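Local coordinates for gamma-glutamyltranspeptidase (Klebsiella pneumoniae subsp. pneumoniae, PDB 5HFT), which catalyses the conversion of oxamate to oxalate in the uric acid degradation pathway and belongs to the gamma-glutamyltransferase family, at residues A[125-130]-A[225-230]; A[133-138]-A[253-258]; A[164-169]-A[204-209]; A[171-176]-A[200-205]; A[280-285]-A[313-318]. All coordinates share one frame; numbering follows the deposited sequence.

Contact 1. Residues A[125-130]-A[225-230]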
# COMPACT_ATOMS: atom_id res chain seq x y z
N LEU A 125 15.13 7.64 -8.91
CA LEU A 125 14.87 8.77 -9.80
C LEU A 125 13.50 9.44 -9.61
O LEU A 125 13.34 10.59 -10.04
CB LEU A 125 15.01 8.32 -11.26
CG LEU A 125 13.85 7.58 -11.94
CD1 LEU A 125 14.16 7.29 -13.40
CD2 LEU A 125 13.46 6.28 -11.21
N THR A 126 12.50 8.78 -9.00
CA THR A 126 11.21 9.43 -8.74
C THR A 126 11.09 9.85 -7.28
O THR A 126 11.73 9.27 -6.39
CB THR A 126 10.01 8.55 -9.08
OG1 THR A 126 9.95 7.47 -8.15
CG2 THR A 126 10.07 8.02 -10.51
N VAL A 127 10.27 10.87 -7.05
CA VAL A 127 10.04 11.44 -5.72
C VAL A 127 9.24 10.47 -4.84
O VAL A 127 8.51 9.60 -5.34
CB VAL A 127 9.31 12.79 -5.89
CG1 VAL A 127 8.86 13.39 -4.55
CG2 VAL A 127 10.18 13.76 -6.66
N ALA A 128 9.41 10.59 -3.53
CA ALA A 128 8.75 9.72 -2.56
C ALA A 128 7.47 10.37 -2.05
O ALA A 128 7.50 11.47 -1.48
CB ALA A 128 9.71 9.42 -1.40
N GLY A 129 6.34 9.68 -2.21
CA GLY A 129 5.06 10.34 -1.98
C GLY A 129 4.31 10.12 -0.68
O GLY A 129 3.54 11.01 -0.30
N THR A 130 4.50 8.99 0.02
CA THR A 130 3.63 8.65 1.15
C THR A 130 3.45 9.82 2.09
O THR A 130 2.32 10.12 2.51
CB THR A 130 4.17 7.48 1.99
OG1 THR A 130 5.61 7.49 2.09
CG2 THR A 130 3.65 6.16 1.51
N SER A 225 7.27 19.32 6.19
CA SER A 225 8.68 19.71 6.15
C SER A 225 9.52 18.73 5.35
O SER A 225 10.62 19.08 4.92
CB SER A 225 9.22 19.86 7.57
OG SER A 225 9.45 18.60 8.17
N PHE A 226 9.01 17.53 5.12
CA PHE A 226 9.68 16.56 4.26
C PHE A 226 9.90 17.11 2.85
O PHE A 226 10.90 16.79 2.20
CB PHE A 226 8.85 15.28 4.24
CG PHE A 226 9.46 14.11 3.51
CD1 PHE A 226 9.39 14.01 2.13
CD2 PHE A 226 10.00 13.05 4.22
CE1 PHE A 226 9.89 12.92 1.45
CE2 PHE A 226 10.52 11.95 3.54
CZ PHE A 226 10.46 11.90 2.14
N TYR A 227 8.98 17.95 2.37
CA TYR A 227 9.11 18.54 1.04
C TYR A 227 9.38 20.04 1.05
O TYR A 227 9.85 20.56 0.04
CB TYR A 227 7.84 18.28 0.21
CG TYR A 227 7.41 16.83 0.18
CD1 TYR A 227 6.74 16.26 1.26
CD2 TYR A 227 7.68 16.03 -0.93
CE1 TYR A 227 6.34 14.93 1.24
CE2 TYR A 227 7.28 14.69 -0.95
CZ TYR A 227 6.62 14.15 0.14
OH TYR A 227 6.23 12.83 0.12
N ARG A 228 9.11 20.73 2.17
CA ARG A 228 9.15 22.19 2.22
C ARG A 228 9.75 22.74 3.52
O ARG A 228 9.55 23.92 3.83
CB ARG A 228 7.73 22.77 2.03
CG ARG A 228 7.24 22.67 0.60
CD ARG A 228 5.73 22.51 0.44
NE ARG A 228 5.49 21.79 -0.81
CZ ARG A 228 4.83 20.65 -0.91
NH1 ARG A 228 4.28 20.10 0.16
NH2 ARG A 228 4.71 20.07 -2.09
N GLY A 229 10.48 21.93 4.28
CA GLY A 229 11.08 22.37 5.52
C GLY A 229 12.52 21.93 5.65
O GLY A 229 13.18 21.59 4.65
N PRO A 230 13.05 21.96 6.89
CA PRO A 230 14.46 21.56 7.11
C PRO A 230 14.81 20.17 6.60
O PRO A 230 15.87 19.98 6.00
CB PRO A 230 14.61 21.64 8.64
CG PRO A 230 13.60 22.66 9.07
CD PRO A 230 12.43 22.50 8.11
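Y227 reaches from the short helix 225-228 to the loop 125-130, where its hydroxyl gives a hydrogen bond to the carbonyl O of A128. The modelled distance from Y227 OH to A128 O, 2.5 Å, is probably an underestimate. The first torsion of Y227 sets CG beside the backbone N and anti to the carbonyl carbon (chi1 -51°). This turns the ring toward the loop, and A128 O lies at its edge, near its plane.

The same ring edge also meets V127: CG1 of V127 is 4.1 Å from CE2 of Y227. H254 meets the Y227 ring with its plane at about 20° to it.

Two aromatic residues of helix 225-228 touch A128. Besides the Y227 hydroxyl at its carbonyl, F226 comes close with its ring end. CE1 of F226 is 4.0 Å from A128 O, and CZ of F226 is 4.4 Å from A128 CB. The two aromatic rings also meet each other. CD1 of F226 lies 3.3 Å above the plane of the Y227 ring, toward its rim. F226 is backed by L218, L231 and L235 of the flanking helices.

The tyrosine hydroxyl has a second hydrogen-bond partner, S132 N in the first turn of helix 130-144. It therefore bridges the loop and the helix start. An aromatic side chain of the other protein chain packs on A128. This is a buried tyrosine tying a helix to a loop, inside the large-subunit region of a gamma-glutamyltransferase, whose family has the N-terminal nucleophile hydrolase fold.

Contact 2. Residues A[133-138]-A[253-258]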
# COMPACT_ATOMS: atom_id res chain seq x y z
N GLY A 133 0.97 11.83 1.21
CA GLY A 133 -0.32 11.21 1.46
C GLY A 133 -0.75 11.41 2.89
O GLY A 133 -1.91 11.72 3.17
N TRP A 134 0.18 11.27 3.83
CA TRP A 134 -0.19 11.51 5.22
C TRP A 134 -0.65 12.95 5.43
O TRP A 134 -1.67 13.18 6.08
CB TRP A 134 0.98 11.20 6.17
CG TRP A 134 1.67 9.88 5.96
CD1 TRP A 134 1.31 8.85 5.12
CD2 TRP A 134 2.90 9.49 6.55
NE1 TRP A 134 2.23 7.83 5.18
CE2 TRP A 134 3.22 8.21 6.06
CE3 TRP A 134 3.77 10.10 7.46
CZ2 TRP A 134 4.37 7.53 6.45
CZ3 TRP A 134 4.90 9.42 7.86
CH2 TRP A 134 5.19 8.15 7.35
N VAL A 135 0.07 13.92 4.85
CA VAL A 135 -0.29 15.32 5.09
C VAL A 135 -1.66 15.62 4.50
O VAL A 135 -2.46 16.33 5.12
CB VAL A 135 0.79 16.29 4.56
CG1 VAL A 135 0.96 16.22 3.08
CG2 VAL A 135 0.44 17.72 4.92
N GLU A 136 -1.97 15.05 3.33
CA GLU A 136 -3.26 15.29 2.69
C GLU A 136 -4.41 14.59 3.43
O GLU A 136 -5.46 15.19 3.69
CB GLU A 136 -3.23 14.85 1.23
CG GLU A 136 -4.63 14.75 0.61
CD GLU A 136 -5.04 16.00 -0.12
OE1 GLU A 136 -4.14 16.81 -0.44
OE2 GLU A 136 -6.25 16.17 -0.41
N ALA A 137 -4.23 13.31 3.75
CA ALA A 137 -5.27 12.59 4.48
C ALA A 137 -5.58 13.27 5.81
O ALA A 137 -6.74 13.29 6.26
CB ALA A 137 -4.84 11.14 4.72
N LEU A 138 -4.57 13.83 6.47
CA LEU A 138 -4.80 14.46 7.76
C LEU A 138 -5.64 15.72 7.62
O LEU A 138 -6.54 15.96 8.43
CB LEU A 138 -3.48 14.78 8.45
CG LEU A 138 -2.74 13.60 9.06
CD1 LEU A 138 -1.34 14.04 9.50
CD2 LEU A 138 -3.54 12.96 10.20
N ALA A 253 7.79 21.22 -5.14
CA ALA A 253 6.72 21.27 -6.14
C ALA A 253 5.71 20.13 -6.04
O ALA A 253 4.88 19.99 -6.95
CB ALA A 253 7.29 21.27 -7.57
N HIS A 254 5.76 19.29 -5.01
CA HIS A 254 5.08 18.00 -5.05
C HIS A 254 3.92 17.95 -4.06
O HIS A 254 4.10 18.21 -2.87
CB HIS A 254 6.04 16.85 -4.78
CG HIS A 254 5.37 15.52 -4.73
ND1 HIS A 254 4.89 14.97 -3.56
CD2 HIS A 254 5.06 14.65 -5.72
CE1 HIS A 254 4.33 13.80 -3.83
NE2 HIS A 254 4.41 13.59 -5.14
N ARG A 255 2.74 17.58 -4.56
CA ARG A 255 1.57 17.36 -3.73
C ARG A 255 0.99 15.98 -4.03
O ARG A 255 1.12 15.46 -5.14
CB ARG A 255 0.48 18.45 -3.94
CG ARG A 255 0.75 19.80 -3.27
CD ARG A 255 0.25 19.81 -1.80
NE ARG A 255 0.83 20.90 -1.01
CZ ARG A 255 0.81 20.96 0.33
NH1 ARG A 255 0.24 19.99 1.02
NH2 ARG A 255 1.38 21.98 0.97
N ALA A 256 0.38 15.36 -3.02
CA ALA A 256 -0.42 14.18 -3.32
C ALA A 256 -1.57 14.58 -4.24
O ALA A 256 -2.23 15.61 -4.03
CB ALA A 256 -0.97 13.55 -2.04
N ARG A 257 -1.83 13.75 -5.25
CA ARG A 257 -2.93 13.93 -6.18
C ARG A 257 -4.23 13.42 -5.58
O ARG A 257 -4.24 12.71 -4.57
CB ARG A 257 -2.64 13.20 -7.48
CG ARG A 257 -1.44 13.73 -8.22
CD ARG A 257 -0.74 12.64 -9.03
NE ARG A 257 0.67 12.97 -9.19
CZ ARG A 257 1.65 12.07 -9.21
NH1 ARG A 257 1.37 10.78 -9.07
NH2 ARG A 257 2.92 12.46 -9.36
N ARG A 258 -5.35 13.82 -6.17
CA ARG A 258 -6.67 13.35 -5.74
C ARG A 258 -7.51 12.95 -6.93
O ARG A 258 -8.49 13.63 -7.25
CB ARG A 258 -7.39 14.40 -4.90
CG ARG A 258 -6.61 14.79 -3.66
CD ARG A 258 -7.17 14.07 -2.47
NE ARG A 258 -8.60 14.25 -2.43
CZ ARG A 258 -9.22 15.14 -1.67
NH1 ARG A 258 -8.51 15.93 -0.86
NH2 ARG A 258 -10.54 15.23 -1.72
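This is a surface contact in which E136, G133 and V135 of helix 130-144 meet the extended loop 253-258. The loop leads from helix 248-252 to the β-hairpin strand 262-266 of the gamma-glutamyltransferase fold. It combines one salt bridge with light apolar packing.

The salt bridge joins E136 to R258. OE2 of E136 faces NH1 of R258 at the edge of the guanidinium, near its plane. The modelled distance between these two atoms, 2.3 Å, is too short to take literally. The carboxylate and guanidinium planes stand 71° apart, and only OE2 takes part. The glutamate chain is bent at its second torsion (chi2 95°). R258 is bent at its second and third torsions, and its CD also comes near OE2 of E136; the two side chains cross at a slant. R258 also touches I93 of strand 93-97 and I140 of the same helix as E136.

R255 approaches from the other end of the contact. Its NH1 comes 4.4 Å from CG1 of V135, obliquely to the guanidinium. E136 OE1 is 5.6 Å from R255 NH1, and no bond forms; R255 NH2 has a long, weak ion pair with D224.

Between the two arginines the backbones draw close. The CA atoms of G133 and A256 are 5.6 Å apart, with no side chain on the glycine to intervene. I95 and S132 also touch A256. The methyl CB of A256 sits 4.2 Å from both N of G133 and CB of E136.

Contact 3. Residues A[164-169]-A[204-209]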
# COMPACT_ATOMS: atom_id res chain seq x y z
N ASP A 164 14.67 2.49 20.01
CA ASP A 164 14.72 1.45 21.02
C ASP A 164 14.65 0.06 20.42
O ASP A 164 14.96 -0.91 21.12
CB ASP A 164 13.59 1.71 22.02
CG ASP A 164 13.61 3.15 22.52
OD1 ASP A 164 14.57 3.50 23.22
OD2 ASP A 164 12.73 3.97 22.15
N GLY A 165 14.19 -0.05 19.19
CA GLY A 165 14.39 -1.23 18.39
C GLY A 165 13.10 -1.95 18.07
O GLY A 165 12.08 -1.78 18.73
N ILE A 166 13.19 -2.82 17.07
CA ILE A 166 12.07 -3.66 16.65
C ILE A 166 12.51 -5.10 16.80
O ILE A 166 13.72 -5.41 16.81
CB ILE A 166 11.63 -3.37 15.20
CG1 ILE A 166 12.77 -3.66 14.21
CG2 ILE A 166 11.14 -1.94 15.07
CD1 ILE A 166 12.33 -3.95 12.79
N PRO A 167 11.57 -6.03 16.93
CA PRO A 167 11.92 -7.44 16.78
C PRO A 167 12.15 -7.72 15.31
O PRO A 167 11.25 -7.53 14.50
CB PRO A 167 10.68 -8.18 17.31
CG PRO A 167 9.89 -7.12 18.08
CD PRO A 167 10.19 -5.83 17.41
N VAL A 168 13.38 -8.12 14.96
CA VAL A 168 13.65 -8.36 13.54
C VAL A 168 12.68 -9.41 13.04
O VAL A 168 12.60 -10.52 13.56
CB VAL A 168 15.12 -8.75 13.30
CG1 VAL A 168 15.36 -9.08 11.84
CG2 VAL A 168 16.00 -7.61 13.67
N THR A 169 11.89 -9.04 12.05
CA THR A 169 11.10 -10.04 11.38
C THR A 169 11.99 -11.00 10.58
O THR A 169 13.11 -10.67 10.18
CB THR A 169 10.07 -9.36 10.48
OG1 THR A 169 10.68 -8.20 9.89
CG2 THR A 169 8.84 -8.97 11.30
N SER A 204 16.04 -10.72 16.91
CA SER A 204 16.98 -9.82 17.57
C SER A 204 16.42 -8.40 17.60
O SER A 204 15.56 -8.03 16.80
CB SER A 204 18.33 -9.78 16.84
OG SER A 204 18.14 -9.44 15.47
N ARG A 205 16.94 -7.61 18.52
CA ARG A 205 16.57 -6.20 18.61
C ARG A 205 17.37 -5.43 17.58
O ARG A 205 18.60 -5.57 17.50
CB ARG A 205 16.83 -5.66 20.02
CG ARG A 205 16.26 -4.27 20.28
CD ARG A 205 16.04 -4.04 21.76
NE ARG A 205 15.00 -3.04 22.05
CZ ARG A 205 14.16 -3.14 23.08
NH1 ARG A 205 13.24 -2.21 23.30
NH2 ARG A 205 14.24 -4.21 23.87
N PHE A 206 16.68 -4.63 16.76
CA PHE A 206 17.29 -3.91 15.65
C PHE A 206 16.87 -2.45 15.75
O PHE A 206 15.67 -2.16 15.84
CB PHE A 206 16.87 -4.50 14.30
CG PHE A 206 17.43 -3.79 13.11
CD1 PHE A 206 18.76 -3.97 12.74
CD2 PHE A 206 16.62 -2.98 12.31
CE1 PHE A 206 19.28 -3.34 11.63
CE2 PHE A 206 17.13 -2.34 11.20
CZ PHE A 206 18.48 -2.52 10.86
N ARG A 207 17.84 -1.55 15.80
CA ARG A 207 17.63 -0.12 15.97
C ARG A 207 17.77 0.58 14.63
O ARG A 207 18.20 -0.01 13.64
CB ARG A 207 18.61 0.48 17.00
CG ARG A 207 18.19 0.27 18.45
CD ARG A 207 19.30 0.53 19.44
NE ARG A 207 18.79 0.75 20.80
CZ ARG A 207 18.74 -0.18 21.76
NH1 ARG A 207 19.15 -1.43 21.52
NH2 ARG A 207 18.26 0.12 22.97
N GLN A 208 17.28 1.80 14.58
CA GLN A 208 17.44 2.66 13.41
C GLN A 208 17.62 4.06 13.98
O GLN A 208 16.68 4.86 14.02
CB GLN A 208 16.27 2.58 12.44
CG GLN A 208 16.17 1.27 11.64
CD GLN A 208 14.97 1.24 10.69
OE1 GLN A 208 14.13 0.33 10.74
NE2 GLN A 208 14.89 2.22 9.80
N PRO A 209 18.82 4.37 14.48
CA PRO A 209 19.00 5.65 15.16
C PRO A 209 18.87 6.81 14.20
O PRO A 209 18.45 7.90 14.61
CB PRO A 209 20.42 5.56 15.73
CG PRO A 209 20.84 4.14 15.54
CD PRO A 209 20.07 3.62 14.39
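The carbonyl O of F206 takes the shortest sound bond of the contact, 2.8 Å from N of I166. That donor is tilted 23° from the carbonyl plane. The same oxygen is approached by CA of G165 in a C-H...O contact of 3.0 Å. The return bond runs from N of F206 to O of I166, at 3.1 Å and in the carbonyl plane. Further along, N of V168 bonds to O of S204 at 2.9 Å, almost in line with the carbonyl.

These bonds make a small antiparallel two-strand sheet. I166 and F206 form its hydrogen-bonded pair, and P167 and R205 its non-hydrogen-bonded pair. It joins the end of helix 156-164 to the start of helix 209-221. G165 has a positive phi of 115°, and its bare CA packs against CG of R205.

On the face of I166 and F206, their side chains lie side by side and point the same way. The isoleucine branch CG1 is at the phenylalanine ring's edge. V168 CG2 lies obliquely to that ring and close to F206 CB. Q172 and W193 cover F206 from neighbouring helices.

On the face of P167 and R205, the arginine is extended back along the sheet toward D164. Its NE points at D164 O, though the modelled distance is doubtfully short, and a weak bond from NH1 accompanies it. D164 O lies 3.9 Å above the plane of the R207 guanidinium; R207 NE makes a weak hydrogen bond to E163 O.

Contact 4. Residues A[171-176]-A[200-205]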
# COMPACT_ATOMS: atom_id res chain seq x y z
N SER A 171 11.20 -12.08 7.58
CA SER A 171 11.25 -11.68 6.18
C SER A 171 12.23 -10.52 5.96
O SER A 171 12.88 -10.46 4.91
CB SER A 171 9.86 -11.33 5.65
OG SER A 171 9.32 -10.23 6.34
N GLN A 172 12.38 -9.63 6.95
CA GLN A 172 13.43 -8.61 6.88
C GLN A 172 14.81 -9.25 6.89
O GLN A 172 15.71 -8.80 6.17
CB GLN A 172 13.33 -7.64 8.05
CG GLN A 172 14.52 -6.73 8.14
CD GLN A 172 14.41 -5.74 9.27
OE1 GLN A 172 13.36 -5.61 9.89
NE2 GLN A 172 15.51 -5.04 9.56
N ALA A 173 15.01 -10.26 7.73
CA ALA A 173 16.28 -10.99 7.70
C ALA A 173 16.47 -11.70 6.36
O ALA A 173 17.56 -11.64 5.77
CB ALA A 173 16.34 -11.98 8.86
N HIS A 174 15.43 -12.37 5.87
CA HIS A 174 15.55 -13.12 4.62
C HIS A 174 15.80 -12.18 3.45
O HIS A 174 16.74 -12.39 2.66
CB HIS A 174 14.28 -13.95 4.38
CG HIS A 174 14.32 -14.79 3.14
ND1 HIS A 174 13.65 -14.45 1.98
CD2 HIS A 174 14.96 -15.96 2.87
CE1 HIS A 174 13.86 -15.38 1.06
NE2 HIS A 174 14.65 -16.30 1.57
N ALA A 175 14.97 -11.14 3.30
CA ALA A 175 15.17 -10.18 2.22
C ALA A 175 16.58 -9.61 2.23
O ALA A 175 17.22 -9.50 1.18
CB ALA A 175 14.14 -9.07 2.31
N THR A 176 17.08 -9.23 3.41
CA THR A 176 18.43 -8.69 3.53
C THR A 176 19.49 -9.72 3.15
O THR A 176 20.45 -9.39 2.45
CB THR A 176 18.66 -8.17 4.94
OG1 THR A 176 17.73 -7.11 5.19
CG2 THR A 176 20.08 -7.66 5.09
N PRO A 200 20.70 -9.27 9.83
CA PRO A 200 20.45 -9.40 11.27
C PRO A 200 19.66 -10.66 11.56
O PRO A 200 18.91 -11.16 10.72
CB PRO A 200 19.63 -8.15 11.62
CG PRO A 200 19.05 -7.70 10.31
CD PRO A 200 20.02 -8.10 9.24
N ARG A 201 19.85 -11.19 12.75
CA ARG A 201 19.22 -12.46 13.13
C ARG A 201 17.74 -12.24 13.43
O ARG A 201 17.39 -11.26 14.10
CB ARG A 201 19.94 -13.08 14.33
N PRO A 202 16.86 -13.08 12.91
CA PRO A 202 15.45 -12.99 13.28
C PRO A 202 15.27 -13.07 14.80
O PRO A 202 15.99 -13.80 15.48
CB PRO A 202 14.83 -14.20 12.57
CG PRO A 202 15.75 -14.47 11.39
CD PRO A 202 17.12 -14.12 11.90
N GLY A 203 14.35 -12.27 15.33
CA GLY A 203 14.15 -12.27 16.77
C GLY A 203 15.08 -11.38 17.56
O GLY A 203 14.90 -11.27 18.79
N SER A 204 16.04 -10.72 16.91
CA SER A 204 16.98 -9.82 17.57
C SER A 204 16.42 -8.40 17.60
O SER A 204 15.56 -8.03 16.80
CB SER A 204 18.33 -9.78 16.84
OG SER A 204 18.14 -9.44 15.47
N ARG A 205 16.94 -7.61 18.52
CA ARG A 205 16.57 -6.20 18.61
C ARG A 205 17.37 -5.43 17.58
O ARG A 205 18.60 -5.57 17.50
CB ARG A 205 16.83 -5.66 20.02
CG ARG A 205 16.26 -4.27 20.28
CD ARG A 205 16.04 -4.04 21.76
NE ARG A 205 15.00 -3.04 22.05
CZ ARG A 205 14.16 -3.14 23.08
NH1 ARG A 205 13.24 -2.21 23.30
NH2 ARG A 205 14.24 -4.21 23.87
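P200 opens the loop 200-205 against helix 170-178, touching A173 and T176. Its carbonyl O lies 3.3 Å from CB of A173. On the ring side, CD of P200 is 4.2 Å from CG2 of T176, and the two side chains cross at about a right angle. The methyl CG2 of T176 is placed there because it stands anti to the backbone N, while OG1 turns the other way (chi1 -61°) and bonds to O of Q172. The hydroxyl is thus satisfied within its own helix; Q172 O also accepts T176 N. T176 also packs on an aromatic side chain of the other protein chain.

R201 turns its side chain away from the helix, and beyond CB it is not modelled. It starts a type II β-turn that runs to S204. P202 and G203 fill the two central positions, the usual occupants of this turn, and G203 has a positive phi of 84°. Within it, P202 sets CG against A173 CB at 3.6 Å. The alanine methyl thus touches both the P200 carbonyl and the P202 ring.

At S204 the turn closes: its backbone N bonds to O of R201 at 3.2 Å. Its hydroxyl is also directed at that carbonyl.

Contact 5. Residues A[280-285]-A[313-318]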
# COMPACT_ATOMS: atom_id res chain seq x y z
N GLY A 280 -7.06 -0.46 -14.71
CA GLY A 280 -8.04 -1.00 -13.80
C GLY A 280 -9.34 -1.41 -14.44
O GLY A 280 -10.18 -2.05 -13.80
N LEU A 281 -9.54 -1.04 -15.71
CA LEU A 281 -10.72 -1.50 -16.43
C LEU A 281 -10.80 -3.03 -16.43
O LEU A 281 -11.85 -3.60 -16.14
CB LEU A 281 -10.71 -0.98 -17.86
CG LEU A 281 -11.70 -1.69 -18.79
CD1 LEU A 281 -13.10 -1.10 -18.67
CD2 LEU A 281 -11.20 -1.66 -20.21
N VAL A 282 -9.68 -3.70 -16.73
CA VAL A 282 -9.71 -5.15 -16.87
C VAL A 282 -10.11 -5.82 -15.55
O VAL A 282 -10.96 -6.72 -15.54
CB VAL A 282 -8.37 -5.68 -17.40
CG1 VAL A 282 -7.20 -5.30 -16.49
CG2 VAL A 282 -8.44 -7.18 -17.60
N SER A 283 -9.56 -5.36 -14.43
CA SER A 283 -9.87 -6.02 -13.16
C SER A 283 -11.33 -5.83 -12.78
O SER A 283 -12.01 -6.79 -12.43
CB SER A 283 -8.95 -5.50 -12.05
OG SER A 283 -9.28 -6.14 -10.82
N LEU A 284 -11.83 -4.59 -12.86
CA LEU A 284 -13.21 -4.32 -12.46
C LEU A 284 -14.20 -5.01 -13.38
O LEU A 284 -15.24 -5.50 -12.91
CB LEU A 284 -13.48 -2.82 -12.47
CG LEU A 284 -12.91 -1.97 -11.34
CD1 LEU A 284 -13.35 -0.51 -11.50
CD2 LEU A 284 -13.30 -2.54 -9.97
N ALA A 285 -13.90 -5.10 -14.68
CA ALA A 285 -14.81 -5.77 -15.61
C ALA A 285 -14.98 -7.24 -15.26
O ALA A 285 -16.08 -7.79 -15.41
CB ALA A 285 -14.31 -5.62 -17.04
N ARG A 313 -12.65 -13.06 -21.82
CA ARG A 313 -13.52 -12.10 -22.51
C ARG A 313 -13.34 -10.67 -22.01
O ARG A 313 -13.91 -9.75 -22.62
CB ARG A 313 -14.99 -12.51 -22.38
N ALA A 314 -12.58 -10.44 -20.94
CA ALA A 314 -12.44 -9.11 -20.36
C ALA A 314 -11.27 -8.33 -20.95
O ALA A 314 -11.46 -7.19 -21.37
CB ALA A 314 -12.28 -9.21 -18.84
N PHE A 315 -10.07 -8.93 -20.99
CA PHE A 315 -8.96 -8.31 -21.71
C PHE A 315 -9.36 -7.95 -23.13
O PHE A 315 -8.96 -6.90 -23.66
CB PHE A 315 -7.75 -9.26 -21.73
CG PHE A 315 -6.97 -9.29 -20.45
CD1 PHE A 315 -7.33 -10.14 -19.42
CD2 PHE A 315 -5.84 -8.49 -20.29
CE1 PHE A 315 -6.59 -10.18 -18.24
CE2 PHE A 315 -5.10 -8.53 -19.12
CZ PHE A 315 -5.48 -9.37 -18.09
N ALA A 316 -10.17 -8.81 -23.77
CA ALA A 316 -10.69 -8.51 -25.09
C ALA A 316 -11.43 -7.18 -25.11
O ALA A 316 -11.28 -6.39 -26.06
CB ALA A 316 -11.61 -9.64 -25.54
N LEU A 317 -12.20 -6.90 -24.06
CA LEU A 317 -12.96 -5.65 -24.00
C LEU A 317 -12.06 -4.43 -23.93
O LEU A 317 -12.48 -3.35 -24.33
CB LEU A 317 -13.91 -5.65 -22.80
CG LEU A 317 -14.81 -4.43 -22.64
CD1 LEU A 317 -16.06 -4.57 -23.47
CD2 LEU A 317 -15.16 -4.22 -21.17
N ARG A 318 -10.83 -4.58 -23.42
CA ARG A 318 -9.89 -3.47 -23.45
C ARG A 318 -9.44 -3.17 -24.88
O ARG A 318 -9.35 -2.00 -25.28
CB ARG A 318 -8.68 -3.76 -22.56
CG ARG A 318 -7.79 -2.53 -22.27
CD ARG A 318 -6.59 -2.87 -21.40
NE ARG A 318 -5.76 -3.90 -22.00
CZ ARG A 318 -4.85 -4.61 -21.34
NH1 ARG A 318 -4.66 -4.40 -20.04
NH2 ARG A 318 -4.14 -5.54 -21.96
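V282 sits over the face of the F315 ring. CG2 of V282 is 3.5 Å from the ring centroid and only 9° off the ring normal, so this is a CH-pi contact. The methyl lies almost over the centre of the ring. The first torsion of V282, 58°, puts CG1 between the backbone N and the carbonyl carbon and CG2 anti to N, reaching the phenylalanine. F315 starts away from the other helix, but its ring folds back over that methyl. NH2 of R318 lies at the ring edge, in its plane.

L281 is the next partner. Its CD2 touches the backbone and base of R318, at 3.9 Å from CA and 4.0 Å from CB. The chain of R318 then continues past V282, with NH1 at 4.5 Å from V282 CG1. CB of A285 meets CD2 of L317 at 4.4 Å. A314 CB comes near the carbonyl of V282. No hydrogen bond crosses the contact.

The next layer is largely apolar. L336 touches both L281 and A285, Q333 touches L281, and L335 touches L317. S283 turns away from helix 309-318 and meets the other protein chain.

The axes of the segments 280-285 and 313-318 pass 8.8 Å apart, with directions 144° apart. The contact is an antiparallel helix pair: helix 277-287 rests by L284 on L262 and L264 of the hairpin 262-273, and its L281, V282 and A285 receive helix 309-318.

Contacts 1 and 2 are neighbours, with centres 11 Å apart. They touch through H254; R228 NH1 and R255 NH2 lie 3.6 Å apart round D224. Their segments alternate along the chain. Contacts 3 and 4 are joined, with centres 9 Å apart. They share S204 and R205, and V168 O probably accepts G203 N at 3.0 Å. This second pair is nested within the chain loops closed by contacts 1 and 2. Contact 5 stands apart, about 15 Å from contact 2 by nearest atoms and about 20 Å from contact 1. No ligand marks the active site. In this family the catalytic threonine begins the small subunit, and another protein chain borders contacts 1, 2, 4 and 5.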